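Local coordinates for protein neuroglobin (Symsagittifera roscoffensis, PDB 4B4Y) that probably binds oxygen reversibly at the iron of its haem group, as a globin of the neuroglobin type, at residues A[30-43]-A[115-127]. Residues are numbered along the deposited sequence; the frame is centred on the assembly and turned at random.
Sequences DFVEDVLQQFMEEN and KLGGCILTQVVKR. With HEM (protoporphyrin IX containing Fe), chain B.
Leu116 lays CD1 over one face of the Phe39 ring, 4.1 Å from its centroid and 19° off the normal, which qualifies as a CH-pi contact; Cys119 SG and Lys115 CB lie at the ring's edge, as does haem CAC. With CG anti to the backbone N, Phe39 reaches the porphyrin, CZ lying 3.8 Å from haem CMC. Val35 CG2 covers one face of the Phe31 ring, 4.0 Å above its plane and offset toward the rim, with Ile120 O at the edge; Phe31 CE1 meets Val124 CG2 at 3.7 Å. Between the rings, Val35 fits as a knob among Leu116, Cys119, Ile120 and Gln123. On the polar flank a salt bridge forms, Arg127 NH2 donating to Asp34 OD2 from the syn side but tilted out of the carboxylate plane (2.8 Å, 151°), and one water joins Asp34 OD2, Gln123 NE2 and Arg127 NE; Asp34 OD1 pairs with Arg63. Gln38 NE2 binds Glu42 OE2 and a second water, which also reaches Thr122 OG1. Replacing Gln38 by alanine removes that amide and is likely to leave Glu42 OE2 without this donor and Thr122 without the water link. Axes 8.9 Å apart at 135°, with reciprocal knobs from Cys119 and Gln123, describe the globin B/G helix pairing, its Phe39–Leu116 end walling the haem pocket.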
ATOM      1  N   ASP A  30     -10.188 -15.370  10.230  1.00 31.26           N
ATOM      2  CA  ASP A  30      -9.457 -16.595   9.887  1.00 32.31           C
ATOM      3  C   ASP A  30      -9.760 -17.028   8.408  1.00 29.44           C
ATOM      4  O   ASP A  30      -8.824 -17.316   7.653  1.00 31.80           O
ATOM      5  CB  ASP A  30      -9.821 -17.729  10.859  1.00 33.66           C
ATOM      6  CG  ASP A  30      -9.306 -17.475  12.303  1.00 42.78           C
ATOM      7  OD1 ASP A  30      -8.355 -16.654  12.498  1.00 42.70           O
ATOM      8  OD2 ASP A  30      -9.899 -18.090  13.257  1.00 54.56           O
ATOM      9  N   PHE A  31     -11.022 -16.966   8.011  1.00 26.65           N
ATOM     10  CA  PHE A  31     -11.471 -17.390   6.686  1.00 26.71           C
ATOM     11  C   PHE A  31     -10.779 -16.506   5.617  1.00 26.60           C
ATOM     12  O   PHE A  31     -10.211 -17.043   4.648  1.00 26.61           O
ATOM     13  CB  PHE A  31     -13.009 -17.373   6.567  1.00 22.88           C
ATOM     14  CG  PHE A  31     -13.533 -17.135   5.163  1.00 25.81           C
ATOM     15  CD1 PHE A  31     -13.581 -18.166   4.175  1.00 24.10           C
ATOM     16  CD2 PHE A  31     -14.011 -15.906   4.816  1.00 22.28           C
ATOM     17  CE1 PHE A  31     -14.076 -17.914   2.866  1.00 21.50           C
ATOM     18  CE2 PHE A  31     -14.479 -15.659   3.544  1.00 21.41           C
ATOM     19  CZ  PHE A  31     -14.514 -16.664   2.572  1.00 26.31           C
ATOM     20  N   VAL A  32     -10.799 -15.190   5.794  1.00 25.78           N
ATOM     21  CA  VAL A  32     -10.257 -14.317   4.816  1.00 25.12           C
ATOM     22  C   VAL A  32      -8.686 -14.478   4.768  1.00 25.77           C
ATOM     23  O   VAL A  32      -8.131 -14.393   3.721  1.00 26.71           O
ATOM     24  CB  VAL A  32     -10.652 -12.801   5.066  1.00 25.67           C
ATOM     25  CG1 VAL A  32     -10.043 -11.846   3.934  1.00 19.47           C
ATOM     26  CG2 VAL A  32     -12.146 -12.612   5.020  1.00 24.54           C
ATOM     27  N   GLU A  33      -7.992 -14.687   5.881  1.00 26.28           N
ATOM     28  CA  GLU A  33      -6.546 -14.902   5.910  1.00 26.63           C
ATOM     29  C   GLU A  33      -6.169 -16.283   5.228  1.00 27.96           C
ATOM     30  O   GLU A  33      -5.206 -16.355   4.451  1.00 27.42           O
ATOM     31  CB  GLU A  33      -6.061 -14.889   7.367  1.00 28.41           C
ATOM     32  CG  GLU A  33      -5.987 -13.418   7.957  1.00 27.82           C
ATOM     33  CD  GLU A  33      -5.373 -13.336   9.351  1.00 36.58           C
ATOM     34  OE1 GLU A  33      -4.844 -14.361   9.881  1.00 38.85           O
ATOM     35  OE2 GLU A  33      -5.497 -12.240   9.962  1.00 38.36           O
ATOM     36  N   ASP A  34      -7.041 -17.294   5.396  1.00 27.75           N
ATOM     37  CA  ASP A  34      -6.903 -18.573   4.679  1.00 29.17           C
ATOM     38  C   ASP A  34      -6.929 -18.312   3.172  1.00 26.77           C
ATOM     39  O   ASP A  34      -6.121 -18.834   2.484  1.00 27.09           O
ATOM     40  CB  ASP A  34      -8.075 -19.564   5.031  1.00 27.88           C
ATOM     41  CG  ASP A  34      -7.907 -20.209   6.401  1.00 31.33           C
ATOM     42  OD1 ASP A  34      -6.803 -20.100   7.004  1.00 32.62           O
ATOM     43  OD2 ASP A  34      -8.927 -20.752   6.937  1.00 35.03           O
ATOM     44  N   VAL A  35      -7.842 -17.471   2.706  1.00 25.60           N
ATOM     45  CA  VAL A  35      -7.953 -17.157   1.318  1.00 24.65           C
ATOM     46  C   VAL A  35      -6.690 -16.470   0.774  1.00 26.16           C
ATOM     47  O   VAL A  35      -6.187 -16.835  -0.307  1.00 25.30           O
ATOM     48  CB  VAL A  35      -9.161 -16.228   1.025  1.00 24.31           C
ATOM     49  CG1 VAL A  35      -9.118 -15.691  -0.435  1.00 18.87           C
ATOM     50  CG2 VAL A  35     -10.485 -16.962   1.330  1.00 24.28           C
ATOM     51  N   LEU A  36      -6.233 -15.426   1.475  1.00 26.63           N
ATOM     52  CA  LEU A  36      -5.104 -14.642   0.980  1.00 25.64           C
ATOM     53  C   LEU A  36      -3.801 -15.532   1.020  1.00 25.53           C
ATOM     54  O   LEU A  36      -2.932 -15.413   0.144  1.00 24.13           O
ATOM     55  CB  LEU A  36      -4.940 -13.385   1.920  1.00 26.26           C
ATOM     56  CG  LEU A  36      -3.832 -12.356   1.556  1.00 28.48           C
ATOM     57  CD1 LEU A  36      -4.056 -11.860   0.171  1.00 23.57           C
ATOM     58  CD2 LEU A  36      -3.801 -11.118   2.616  1.00 18.52           C
ATOM     59  N   GLN A  37      -3.670 -16.364   2.057  1.00 24.51           N
ATOM     60  CA  GLN A  37      -2.527 -17.228   2.183  1.00 27.16           C
ATOM     61  C   GLN A  37      -2.506 -18.268   1.009  1.00 27.88           C
ATOM     62  O   GLN A  37      -1.467 -18.465   0.351  1.00 28.20           O
ATOM     63  CB  GLN A  37      -2.560 -17.988   3.525  1.00 26.86           C
ATOM     64  CG  GLN A  37      -1.320 -18.896   3.622  1.00 29.65           C
ATOM     65  CD  GLN A  37      -1.361 -19.857   4.836  1.00 33.03           C
ATOM     66  OE1 GLN A  37      -1.887 -19.502   5.931  1.00 32.02           O
ATOM     67  NE2 GLN A  37      -0.774 -21.085   4.655  1.00 29.46           N
ATOM     68  N   GLN A  38      -3.647 -18.864   0.695  1.00 27.19           N
ATOM     69  CA  GLN A  38      -3.667 -19.854  -0.404  1.00 27.45           C
ATOM     70  C   GLN A  38      -3.391 -19.088  -1.702  1.00 27.65           C
ATOM     71  O   GLN A  38      -2.685 -19.601  -2.587  1.00 26.17           O
ATOM     72  CB  GLN A  38      -5.053 -20.498  -0.488  1.00 26.75           C
ATOM     73  CG  GLN A  38      -5.141 -21.658  -1.576  1.00 32.60           C
ATOM     74  CD  GLN A  38      -6.614 -22.058  -1.939  1.00 38.17           C
ATOM     75  OE1 GLN A  38      -7.595 -21.564  -1.301  1.00 36.78           O
ATOM     76  NE2 GLN A  38      -6.773 -22.941  -2.977  1.00 31.63           N
ATOM     77  N   PHE A  39      -4.008 -17.896  -1.865  1.00 25.59           N
ATOM     78  CA  PHE A  39      -3.817 -17.103  -3.101  1.00 25.44           C
ATOM     79  C   PHE A  39      -2.311 -16.830  -3.349  1.00 26.68           C
ATOM     80  O   PHE A  39      -1.826 -16.935  -4.496  1.00 26.60           O
ATOM     81  CB  PHE A  39      -4.529 -15.777  -2.954  1.00 25.05           C
ATOM     82  CG  PHE A  39      -4.453 -14.864  -4.157  1.00 23.41           C
ATOM     83  CD1 PHE A  39      -4.806 -15.280  -5.398  1.00 25.02           C
ATOM     84  CD2 PHE A  39      -4.066 -13.536  -3.995  1.00 23.60           C
ATOM     85  CE1 PHE A  39      -4.766 -14.381  -6.514  1.00 21.96           C
ATOM     86  CE2 PHE A  39      -4.048 -12.643  -5.045  1.00 25.42           C
ATOM     87  CZ  PHE A  39      -4.370 -13.037  -6.304  1.00 23.28           C
ATOM     88  N   MET A  40      -1.601 -16.470  -2.285  1.00 25.29           N
ATOM     89  CA  MET A  40      -0.179 -16.163  -2.366  1.00 26.19           C
ATOM     90  C   MET A  40       0.680 -17.452  -2.564  1.00 26.16           C
ATOM     91  O   MET A  40       1.664 -17.386  -3.245  1.00 23.88           O
ATOM     92  CB  MET A  40       0.277 -15.360  -1.102  1.00 24.48           C
ATOM     93  CG  MET A  40      -0.401 -13.913  -1.042  1.00 23.98           C
ATOM     94  SD  MET A  40       0.167 -13.040   0.466  1.00 27.16           S
ATOM     95  CE  MET A  40       1.850 -12.520  -0.098  1.00 29.45           C
ATOM     96  N   GLU A  41       0.285 -18.583  -1.973  1.00 25.09           N
ATOM     97  CA  GLU A  41       0.932 -19.875  -2.259  1.00 26.06           C
ATOM     98  C   GLU A  41       0.843 -20.304  -3.700  1.00 25.24           C
ATOM     99  O   GLU A  41       1.864 -20.743  -4.322  1.00 27.01           O
ATOM    100  CB  GLU A  41       0.383 -20.960  -1.322  1.00 27.21           C
ATOM    101  CG  GLU A  41       0.810 -20.692   0.115  1.00 28.05           C
ATOM    102  CD  GLU A  41       0.196 -21.636   1.086  1.00 30.01           C
ATOM    103  OE1 GLU A  41      -0.875 -22.196   0.716  1.00 31.93           O
ATOM    104  OE2 GLU A  41       0.745 -21.761   2.240  1.00 31.69           O
ATOM    105  N   GLU A  42      -0.319 -20.126  -4.296  1.00 23.77           N
ATOM    106  CA  GLU A  42      -0.552 -20.630  -5.652  1.00 22.04           C
ATOM    107  C   GLU A  42      -0.139 -19.653  -6.706  1.00 25.04           C
ATOM    108  O   GLU A  42       0.128 -20.059  -7.912  1.00 25.85           O
ATOM    109  CB  GLU A  42      -2.033 -21.072  -5.830  1.00 22.98           C
ATOM    110  CG  GLU A  42      -2.538 -22.141  -4.773  1.00 20.94           C
ATOM    111  CD  GLU A  42      -4.035 -22.534  -4.936  1.00 25.98           C
ATOM    112  OE1 GLU A  42      -4.825 -21.848  -5.672  1.00 23.83           O
ATOM    113  OE2 GLU A  42      -4.427 -23.611  -4.409  1.00 20.80           O
ATOM    114  N   ASN A  43      -0.029 -18.360  -6.335  1.00 25.30           N
ATOM    115  CA  ASN A  43       0.316 -17.335  -7.387  1.00 26.57           C
ATOM    116  C   ASN A  43       1.491 -16.487  -6.885  1.00 28.65           C
ATOM    117  O   ASN A  43       1.298 -15.388  -6.279  1.00 27.70           O
ATOM    118  CB  ASN A  43      -0.863 -16.461  -7.641  1.00 25.58           C
ATOM    119  CG  ASN A  43      -2.112 -17.291  -8.046  1.00 26.37           C
ATOM    120  OD1 ASN A  43      -2.305 -17.617  -9.223  1.00 23.03           O
ATOM    121  ND2 ASN A  43      -2.932 -17.653  -7.042  1.00 26.37           N
ATOM    122  N   LYS A 115      -8.252 -16.375 -10.405  1.00 25.56           N
ATOM    123  CA  LYS A 115      -7.540 -17.195  -9.418  1.00 24.32           C
ATOM    124  C   LYS A 115      -7.981 -16.961  -7.976  1.00 23.76           C
ATOM    125  O   LYS A 115      -8.141 -17.925  -7.178  1.00 24.50           O
ATOM    126  CB  LYS A 115      -6.013 -16.936  -9.571  1.00 23.25           C
ATOM    127  CG  LYS A 115      -5.425 -17.452 -10.927  1.00 26.36           C
ATOM    128  CD  LYS A 115      -5.886 -18.903 -11.347  1.00 24.57           C
ATOM    129  CE  LYS A 115      -5.207 -19.335 -12.673  1.00 31.31           C
ATOM    130  NZ  LYS A 115      -5.415 -18.362 -13.816  1.00 32.45           N
ATOM    131  N   LEU A 116      -8.077 -15.675  -7.601  1.00 23.06           N
ATOM    132  CA  LEU A 116      -8.489 -15.284  -6.278  1.00 23.12           C
ATOM    133  C   LEU A 116      -9.940 -15.793  -6.123  1.00 22.38           C
ATOM    134  O   LEU A 116     -10.294 -16.313  -5.095  1.00 23.07           O
ATOM    135  CB  LEU A 116      -8.455 -13.753  -6.089  1.00 22.93           C
ATOM    136  CG  LEU A 116      -8.929 -13.249  -4.687  1.00 25.39           C
ATOM    137  CD1 LEU A 116      -8.105 -13.727  -3.474  1.00 22.34           C
ATOM    138  CD2 LEU A 116      -9.012 -11.707  -4.604  1.00 24.78           C
ATOM    139  N   GLY A 117     -10.793 -15.689  -7.135  1.00 22.50           N
ATOM    140  CA  GLY A 117     -12.157 -16.223  -6.886  1.00 21.37           C
ATOM    141  C   GLY A 117     -12.118 -17.712  -6.662  1.00 24.00           C
ATOM    142  O   GLY A 117     -12.865 -18.257  -5.844  1.00 24.61           O
ATOM    143  N   GLY A 118     -11.187 -18.427  -7.323  1.00 24.32           N
ATOM    144  CA  GLY A 118     -11.105 -19.891  -6.995  1.00 24.62           C
ATOM    145  C   GLY A 118     -10.730 -20.144  -5.573  1.00 25.16           C
ATOM    146  O   GLY A 118     -11.206 -21.115  -4.942  1.00 26.03           O
ATOM    147  N   CYS A 119      -9.849 -19.294  -5.032  1.00 25.99           N
ATOM    148  CA  CYS A 119      -9.454 -19.475  -3.627  1.00 25.87           C
ATOM    149  C   CYS A 119     -10.582 -19.183  -2.630  1.00 25.79           C
ATOM    150  O   CYS A 119     -10.675 -19.843  -1.560  1.00 24.87           O
ATOM    151  CB  CYS A 119      -8.233 -18.618  -3.247  1.00 26.29           C
ATOM    152  SG  CYS A 119      -6.679 -18.977  -4.235  1.00 26.69           S
ATOM    153  N   ILE A 120     -11.380 -18.126  -2.915  1.00 26.93           N
ATOM    154  CA  ILE A 120     -12.550 -17.824  -2.026  1.00 24.87           C
ATOM    155  C   ILE A 120     -13.448 -19.056  -2.050  1.00 25.33           C
ATOM    156  O   ILE A 120     -13.779 -19.590  -1.016  1.00 25.98           O
ATOM    157  CB  ILE A 120     -13.276 -16.550  -2.535  1.00 23.93           C
ATOM    158  CG1 ILE A 120     -12.363 -15.321  -2.204  1.00 23.96           C
ATOM    159  CG2 ILE A 120     -14.611 -16.434  -1.822  1.00 24.66           C
ATOM    160  CD1 ILE A 120     -12.692 -14.088  -3.052  1.00 24.28           C
ATOM    161  N   LEU A 121     -13.859 -19.510  -3.252  1.00 26.36           N
ATOM    162  CA  LEU A 121     -14.729 -20.719  -3.361  1.00 27.69           C
ATOM    163  C   LEU A 121     -14.183 -21.955  -2.650  1.00 26.91           C
ATOM    164  O   LEU A 121     -14.944 -22.680  -2.021  1.00 27.40           O
ATOM    165  CB  LEU A 121     -15.152 -20.980  -4.851  1.00 27.81           C
ATOM    166  CG  LEU A 121     -16.455 -20.134  -4.959  1.00 34.52           C
ATOM    167  CD1 LEU A 121     -16.286 -18.562  -5.303  1.00 28.38           C
ATOM    168  CD2 LEU A 121     -17.462 -20.797  -5.784  1.00 37.18           C
ATOM    169  N   THR A 122     -12.856 -22.173  -2.685  1.00 25.57           N
ATOM    170  CA  THR A 122     -12.260 -23.297  -1.985  1.00 25.37           C
ATOM    171  C   THR A 122     -12.391 -23.182  -0.472  1.00 27.04           C
ATOM    172  O   THR A 122     -12.625 -24.214   0.229  1.00 26.61           O
ATOM    173  CB  THR A 122     -10.679 -23.457  -2.314  1.00 26.26           C
ATOM    174  OG1 THR A 122     -10.533 -23.975  -3.633  1.00 28.88           O
ATOM    175  CG2 THR A 122     -10.004 -24.424  -1.310  1.00 21.04           C
ATOM    176  N   GLN A 123     -12.062 -21.986   0.072  1.00 26.67           N
ATOM    177  CA  GLN A 123     -12.200 -21.781   1.556  1.00 26.65           C
ATOM    178  C   GLN A 123     -13.656 -21.754   1.946  1.00 24.97           C
ATOM    179  O   GLN A 123     -13.951 -22.259   2.983  1.00 26.70           O
ATOM    180  CB  GLN A 123     -11.482 -20.510   2.049  1.00 27.92           C
ATOM    181  CG  GLN A 123      -9.996 -20.537   1.626  1.00 26.40           C
ATOM    182  CD  GLN A 123      -9.245 -21.731   2.183  1.00 28.15           C
ATOM    183  OE1 GLN A 123      -8.291 -22.198   1.564  1.00 33.09           O
ATOM    184  NE2 GLN A 123      -9.614 -22.180   3.351  1.00 24.54           N
ATOM    185  N   VAL A 124     -14.576 -21.265   1.091  1.00 25.65           N
ATOM    186  CA  VAL A 124     -16.028 -21.390   1.405  1.00 26.48           C
ATOM    187  C   VAL A 124     -16.431 -22.852   1.513  1.00 27.54           C
ATOM    188  O   VAL A 124     -16.945 -23.295   2.570  1.00 28.66           O
ATOM    189  CB  VAL A 124     -16.950 -20.623   0.413  1.00 28.56           C
ATOM    190  CG1 VAL A 124     -18.447 -20.979   0.719  1.00 26.94           C
ATOM    191  CG2 VAL A 124     -16.719 -19.121   0.517  1.00 25.17           C
ATOM    192  N   VAL A 125     -16.020 -23.679   0.529  1.00 28.34           N
ATOM    193  CA  VAL A 125     -16.314 -25.131   0.607  1.00 25.47           C
ATOM    194  C   VAL A 125     -15.715 -25.739   1.845  1.00 27.30           C
ATOM    195  O   VAL A 125     -16.318 -26.672   2.512  1.00 25.79           O
ATOM    196  CB  VAL A 125     -15.906 -25.864  -0.656  1.00 25.36           C
ATOM    197  CG1 VAL A 125     -15.891 -27.436  -0.460  1.00 25.21           C
ATOM    198  CG2 VAL A 125     -16.839 -25.507  -1.771  1.00 24.32           C
ATOM    199  N   LYS A 126     -14.553 -25.242   2.243  1.00 26.60           N
ATOM    200  CA  LYS A 126     -13.981 -25.879   3.472  1.00 29.65           C
ATOM    201  C   LYS A 126     -14.824 -25.569   4.736  1.00 32.08           C
ATOM    202  O   LYS A 126     -14.834 -26.370   5.631  1.00 33.22           O
ATOM    203  CB  LYS A 126     -12.506 -25.435   3.757  1.00 29.86           C
ATOM    204  CG  LYS A 126     -11.430 -26.147   2.748  1.00 34.56           C
ATOM    205  CD  LYS A 126     -10.055 -25.384   2.820  0.50 36.75           C
ATOM    206  CE  LYS A 126      -8.766 -26.129   2.258  0.50 39.76           C
ATOM    207  NZ  LYS A 126      -7.354 -25.287   2.386  0.50 36.98           N
ATOM    208  N   ARG A 127     -15.473 -24.385   4.816  1.00 32.42           N
ATOM    209  CA  ARG A 127     -16.145 -23.989   6.057  1.00 34.81           C
ATOM    210  C   ARG A 127     -17.620 -24.442   6.038  1.00 35.22           C
ATOM    211  O   ARG A 127     -18.161 -24.645   7.081  1.00 35.69           O
ATOM    212  CB  ARG A 127     -16.096 -22.457   6.286  1.00 34.24           C
ATOM    213  CG  ARG A 127     -14.685 -21.777   6.265  1.00 35.19           C
ATOM    214  CD  ARG A 127     -14.089 -21.823   7.571  1.00 34.87           C
ATOM    215  NE  ARG A 127     -12.722 -21.255   7.691  1.00 35.25           N
ATOM    216  CZ  ARG A 127     -12.111 -21.159   8.892  1.00 42.09           C
ATOM    217  NH1 ARG A 127     -12.773 -21.565  10.009  1.00 38.55           N
ATOM    218  NH2 ARG A 127     -10.851 -20.719   9.022  1.00 36.31           N
TER
HETATM  219  CHA HEM B1155      -5.632  -3.246  -2.662  1.00 25.51           C
HETATM  220  CHB HEM B1155      -9.851  -5.530  -2.331  1.00 29.69           C
HETATM  221  CHC HEM B1155      -8.513  -8.339  -6.110  1.00 28.89           C
HETATM  222  CHD HEM B1155      -3.995  -6.783  -5.638  1.00 27.79           C
HETATM  223  C1A HEM B1155      -6.894  -3.601  -2.250  1.00 29.66           C
HETATM  224  C2A HEM B1155      -7.712  -2.897  -1.317  1.00 32.45           C
HETATM  225  C3A HEM B1155      -8.858  -3.525  -1.217  1.00 29.74           C
HETATM  226  C4A HEM B1155      -8.838  -4.605  -2.127  1.00 28.57           C
HETATM  227  CMA HEM B1155     -10.100  -3.147  -0.339  1.00 26.43           C
HETATM  228  CAA HEM B1155      -7.253  -1.600  -0.569  1.00 33.92           C
HETATM  229  CBA HEM B1155      -6.741  -2.008   0.794  1.00 38.06           C
HETATM  230  CGA HEM B1155      -6.021  -0.876   1.498  1.00 48.41           C
HETATM  231  O1A HEM B1155      -6.442   0.275   1.507  1.00 45.29           O
HETATM  232  O2A HEM B1155      -4.947  -1.132   2.082  1.00 60.68           O
HETATM  233  C1B HEM B1155      -9.900  -6.489  -3.366  1.00 30.11           C
HETATM  234  C2B HEM B1155     -11.046  -7.296  -3.755  1.00 31.18           C
HETATM  235  C3B HEM B1155     -10.704  -8.034  -4.798  1.00 32.13           C
HETATM  236  C4B HEM B1155      -9.305  -7.768  -5.084  1.00 31.97           C
HETATM  237  CMB HEM B1155     -12.423  -7.199  -3.044  1.00 26.60           C
HETATM  238  CAB HEM B1155     -11.574  -9.077  -5.527  1.00 31.51           C
HETATM  239  CBB HEM B1155     -12.602  -8.674  -6.280  1.00 30.77           C
HETATM  240  C1C HEM B1155      -7.146  -8.221  -6.242  1.00 29.04           C
HETATM  241  C2C HEM B1155      -6.243  -9.121  -6.985  1.00 30.54           C
HETATM  242  C3C HEM B1155      -4.999  -8.739  -6.777  1.00 27.95           C
HETATM  243  C4C HEM B1155      -5.071  -7.571  -5.949  1.00 30.45           C
HETATM  244  CMC HEM B1155      -6.674 -10.372  -7.794  1.00 22.81           C
HETATM  245  CAC HEM B1155      -3.700  -9.385  -7.396  1.00 27.14           C
HETATM  246  CBC HEM B1155      -2.586  -9.363  -6.657  1.00 26.31           C
HETATM  247  C1D HEM B1155      -4.025  -5.573  -4.971  1.00 35.05           C
HETATM  248  C2D HEM B1155      -2.953  -4.565  -4.902  1.00 35.75           C
HETATM  249  C3D HEM B1155      -3.527  -3.549  -3.995  1.00 38.03           C
HETATM  250  C4D HEM B1155      -4.827  -3.977  -3.534  1.00 30.58           C
HETATM  251  CMD HEM B1155      -1.544  -4.547  -5.502  1.00 37.38           C
HETATM  252  CAD HEM B1155      -2.835  -2.311  -3.427  1.00 32.85           C
HETATM  253  CBD HEM B1155      -2.749  -3.641  -2.594  1.00 40.55           C
HETATM  254  CGD HEM B1155      -1.992  -3.211  -1.485  1.00 48.07           C
HETATM  255  O1D HEM B1155      -1.549  -4.137  -0.775  1.00 44.85           O
HETATM  256  O2D HEM B1155      -1.874  -1.939  -1.485  1.00 52.62           O
HETATM  257  NA  HEM B1155      -7.621  -4.619  -2.728  1.00 29.35           N
HETATM  258  NB  HEM B1155      -8.897  -6.803  -4.199  1.00 31.22           N
HETATM  259  NC  HEM B1155      -6.390  -7.311  -5.615  1.00 28.10           N
HETATM  260  ND  HEM B1155      -5.103  -5.117  -4.219  1.00 32.39           N
HETATM  261 FE   HEM B1155      -6.980  -5.905  -4.193  1.00 25.56          FE
HETATM  262  O   HOH W   1     -11.346 -21.513   5.370  1.00 35.33           O
HETATM  263  O   HOH W   2      -8.475 -23.877  -5.225  0.50 35.13           O